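PDB 1RW1: ArsC family reductase, which probably acts as a glutathione-dependent thiol reductase of thioredoxin fold. Local coordinates for residues Arg43-Glu48 against Gln52-Arg57. Residues are numbered along the deposited sequence; the frame is centred on the assembly and turned at random.
Sequences RRWCAE and QTVLNR
V54 pushes its forked side chain against helix 39-49, where it meets W45 and C46 through van der Waals contact alone; no hydrogen bond joins the two segments. The branch CG2 does most of the touching. It lies 3.7 Å from the carbonyl O of W45 and 4.0 Å from the CB of the same residue, so this methyl rests on the backbone of the helix as much as on a side chain. CG2 of V54 also approaches the backbone N of C46, at 4.0 Å. SG of C46, anti to its carbonyl carbon (chi1 -72°), reaches V54 CB at 4.1 Å, touching the valine at its branch point. With CG1 anti to the backbone N (chi1 -180°), CG2 of V54 is turned onto the helix backbone while CG1 is directed to the rim of the W45 indole, near the ring plane and not over a face. All three residues are buried; the backbones are nearest at C46 and V54, whose CA atoms lie 6.2 Å apart.

The indole is positioned by its surroundings: its NE1 donates a hydrogen bond to OE2 of E95, a carboxylate that also forms a salt bridge with R44, and its ring packs edge-to-face with Y5. C46 is further enclosed by W51 and by E75 and M82 of helix 75-84. On the other segment, V54 is held by backbone hydrogen bonding with K90, whose NZ is bonded in turn to the carbonyl oxygens of T53 and L55. L55 then leaves helical geometry, turning the chain away from helix 39-49. Thus V54, the last residue of helix 51-54, packs against the side of helix 39-49, while K90 ties it to the loop before strand 93-95, linking these helices to the mixed four-stranded sheet of the thioredoxin fold.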
loop_
_atom_site.group_PDB
_atom_site.type_symbol
_atom_site.label_atom_id
_atom_site.label_comp_id
_atom_site.label_asym_id
_atom_site.label_seq_id
_atom_site.Cartn_x
_atom_site.Cartn_y
_atom_site.Cartn_z
ATOM N N ARG A 43 1.177 10.605 -2.791
ATOM C CA ARG A 43 2.365 11.363 -3.183
ATOM C C ARG A 43 3.560 11.031 -2.310
ATOM O O ARG A 43 4.676 10.911 -2.814
ATOM C CB ARG A 43 2.085 12.860 -3.095
ATOM C CG ARG A 43 1.226 13.378 -4.192
ATOM C CD ARG A 43 0.721 14.777 -3.942
ATOM N NE ARG A 43 0.095 15.280 -5.162
ATOM C CZ ARG A 43 -0.860 16.199 -5.204
ATOM N NH1 ARG A 43 -1.325 16.734 -4.083
ATOM N NH2 ARG A 43 -1.355 16.584 -6.376
ATOM N N ARG A 44 3.348 10.931 -1.001
ATOM C CA ARG A 44 4.436 10.602 -0.093
ATOM C C ARG A 44 4.980 9.195 -0.353
ATOM O O ARG A 44 6.198 8.981 -0.377
ATOM C CB ARG A 44 3.954 10.715 1.347
ATOM C CG ARG A 44 4.114 12.043 1.992
ATOM C CD ARG A 44 3.982 11.926 3.486
ATOM N NE ARG A 44 2.625 11.581 3.884
ATOM C CZ ARG A 44 2.263 10.413 4.401
ATOM N NH1 ARG A 44 3.154 9.450 4.606
ATOM N NH2 ARG A 44 1.002 10.209 4.704
ATOM N N TRP A 45 4.083 8.226 -0.529
ATOM C CA TRP A 45 4.535 6.860 -0.735
ATOM C C TRP A 45 5.298 6.740 -2.048
ATOM O O TRP A 45 6.340 6.081 -2.125
ATOM C CB TRP A 45 3.338 5.920 -0.729
ATOM C CG TRP A 45 2.577 5.881 0.557
ATOM C CD1 TRP A 45 2.982 6.303 1.790
ATOM C CD2 TRP A 45 1.246 5.393 0.716
ATOM N NE1 TRP A 45 1.980 6.082 2.712
ATOM C CE2 TRP A 45 0.907 5.513 2.075
ATOM C CE3 TRP A 45 0.314 4.818 -0.162
ATOM C CZ2 TRP A 45 -0.335 5.102 2.564
ATOM C CZ3 TRP A 45 -0.902 4.415 0.324
ATOM C CH2 TRP A 45 -1.217 4.552 1.677
ATOM N N CYS A 46 4.782 7.376 -3.094
ATOM C CA CYS A 46 5.468 7.318 -4.380
ATOM C C CYS A 46 6.816 8.049 -4.341
ATOM O O CYS A 46 7.766 7.611 -4.976
ATOM C CB CYS A 46 4.610 7.908 -5.497
ATOM S SG CYS A 46 3.207 6.876 -5.984
ATOM N N ALA A 47 6.908 9.145 -3.599
ATOM C CA ALA A 47 8.178 9.844 -3.473
ATOM C C ALA A 47 9.247 8.946 -2.867
ATOM O O ALA A 47 10.420 9.022 -3.245
ATOM C CB ALA A 47 7.986 11.091 -2.626
ATOM N N GLU A 48 8.857 8.120 -1.905
ATOM C CA GLU A 48 9.785 7.296 -1.169
ATOM C C GLU A 48 10.137 5.995 -1.887
ATOM O O GLU A 48 11.250 5.497 -1.724
ATOM C CB GLU A 48 9.186 6.993 0.209
ATOM C CG GLU A 48 10.048 6.111 1.098
ATOM C CD GLU A 48 9.394 5.761 2.406
ATOM O OE1 GLU A 48 8.235 6.183 2.617
ATOM O OE2 GLU A 48 10.027 5.058 3.205
ATOM N N GLN A 52 6.027 2.625 -9.481
ATOM C CA GLN A 52 5.932 1.219 -9.883
ATOM C C GLN A 52 5.921 0.279 -8.687
ATOM O O GLN A 52 5.435 -0.837 -8.781
ATOM C CB GLN A 52 7.056 0.853 -10.838
ATOM C CG GLN A 52 6.886 1.481 -12.208
ATOM C CD GLN A 52 8.066 1.289 -13.149
ATOM O OE1 GLN A 52 9.132 0.841 -12.736
ATOM N NE2 GLN A 52 7.870 1.641 -14.415
ATOM N N THR A 53 6.473 0.725 -7.574
ATOM C CA THR A 53 6.467 -0.044 -6.347
ATOM C C THR A 53 5.120 0.072 -5.635
ATOM O O THR A 53 4.597 -0.901 -5.126
ATOM C CB THR A 53 7.598 0.469 -5.473
ATOM O OG1 THR A 53 8.836 0.374 -6.201
ATOM C CG2 THR A 53 7.729 -0.336 -4.189
ATOM N N VAL A 54 4.540 1.264 -5.630
ATOM C CA VAL A 54 3.294 1.501 -4.910
ATOM C C VAL A 54 2.085 0.995 -5.715
ATOM O O VAL A 54 1.112 0.524 -5.133
ATOM C CB VAL A 54 3.162 3.003 -4.574
ATOM C CG1 VAL A 54 1.886 3.304 -3.813
ATOM C CG2 VAL A 54 4.354 3.465 -3.772
ATOM N N LEU A 55 2.118 1.111 -7.030
ATOM C CA LEU A 55 1.024 0.659 -7.884
ATOM C C LEU A 55 1.148 -0.836 -8.144
ATOM O O LEU A 55 2.197 -1.320 -8.591
ATOM C CB LEU A 55 1.079 1.411 -9.218
ATOM C CG LEU A 55 0.048 1.087 -10.293
ATOM C CD1 LEU A 55 -1.332 1.483 -9.846
ATOM C CD2 LEU A 55 0.401 1.763 -11.603
ATOM N N ASN A 56 0.076 -1.564 -7.886
ATOM C CA ASN A 56 0.022 -2.990 -8.136
ATOM C C ASN A 56 -0.328 -3.285 -9.590
ATOM O O ASN A 56 -1.440 -3.684 -9.900
ATOM C CB ASN A 56 -0.973 -3.632 -7.196
ATOM C CG ASN A 56 -0.937 -5.143 -7.284
ATOM O OD1 ASN A 56 -0.066 -5.723 -7.958
ATOM N ND2 ASN A 56 -1.892 -5.785 -6.648
ATOM N N ARG A 57 0.640 -3.101 -10.484
ATOM C CA ARG A 57 0.402 -3.321 -11.903
ATOM C C ARG A 57 0.101 -4.788 -12.225
ATOM O O ARG A 57 -0.537 -5.070 -13.231
ATOM C CB ARG A 57 1.595 -2.857 -12.734
ATOM C CG ARG A 57 1.727 -1.357 -12.790
ATOM C CD ARG A 57 2.780 -0.895 -13.804
ATOM N NE ARG A 57 4.111 -1.312 -13.381
ATOM C CZ ARG A 57 5.208 -1.215 -14.127
ATOM N NH1 ARG A 57 5.150 -0.668 -15.331
ATOM N NH2 ARG A 57 6.362 -1.648 -13.642
#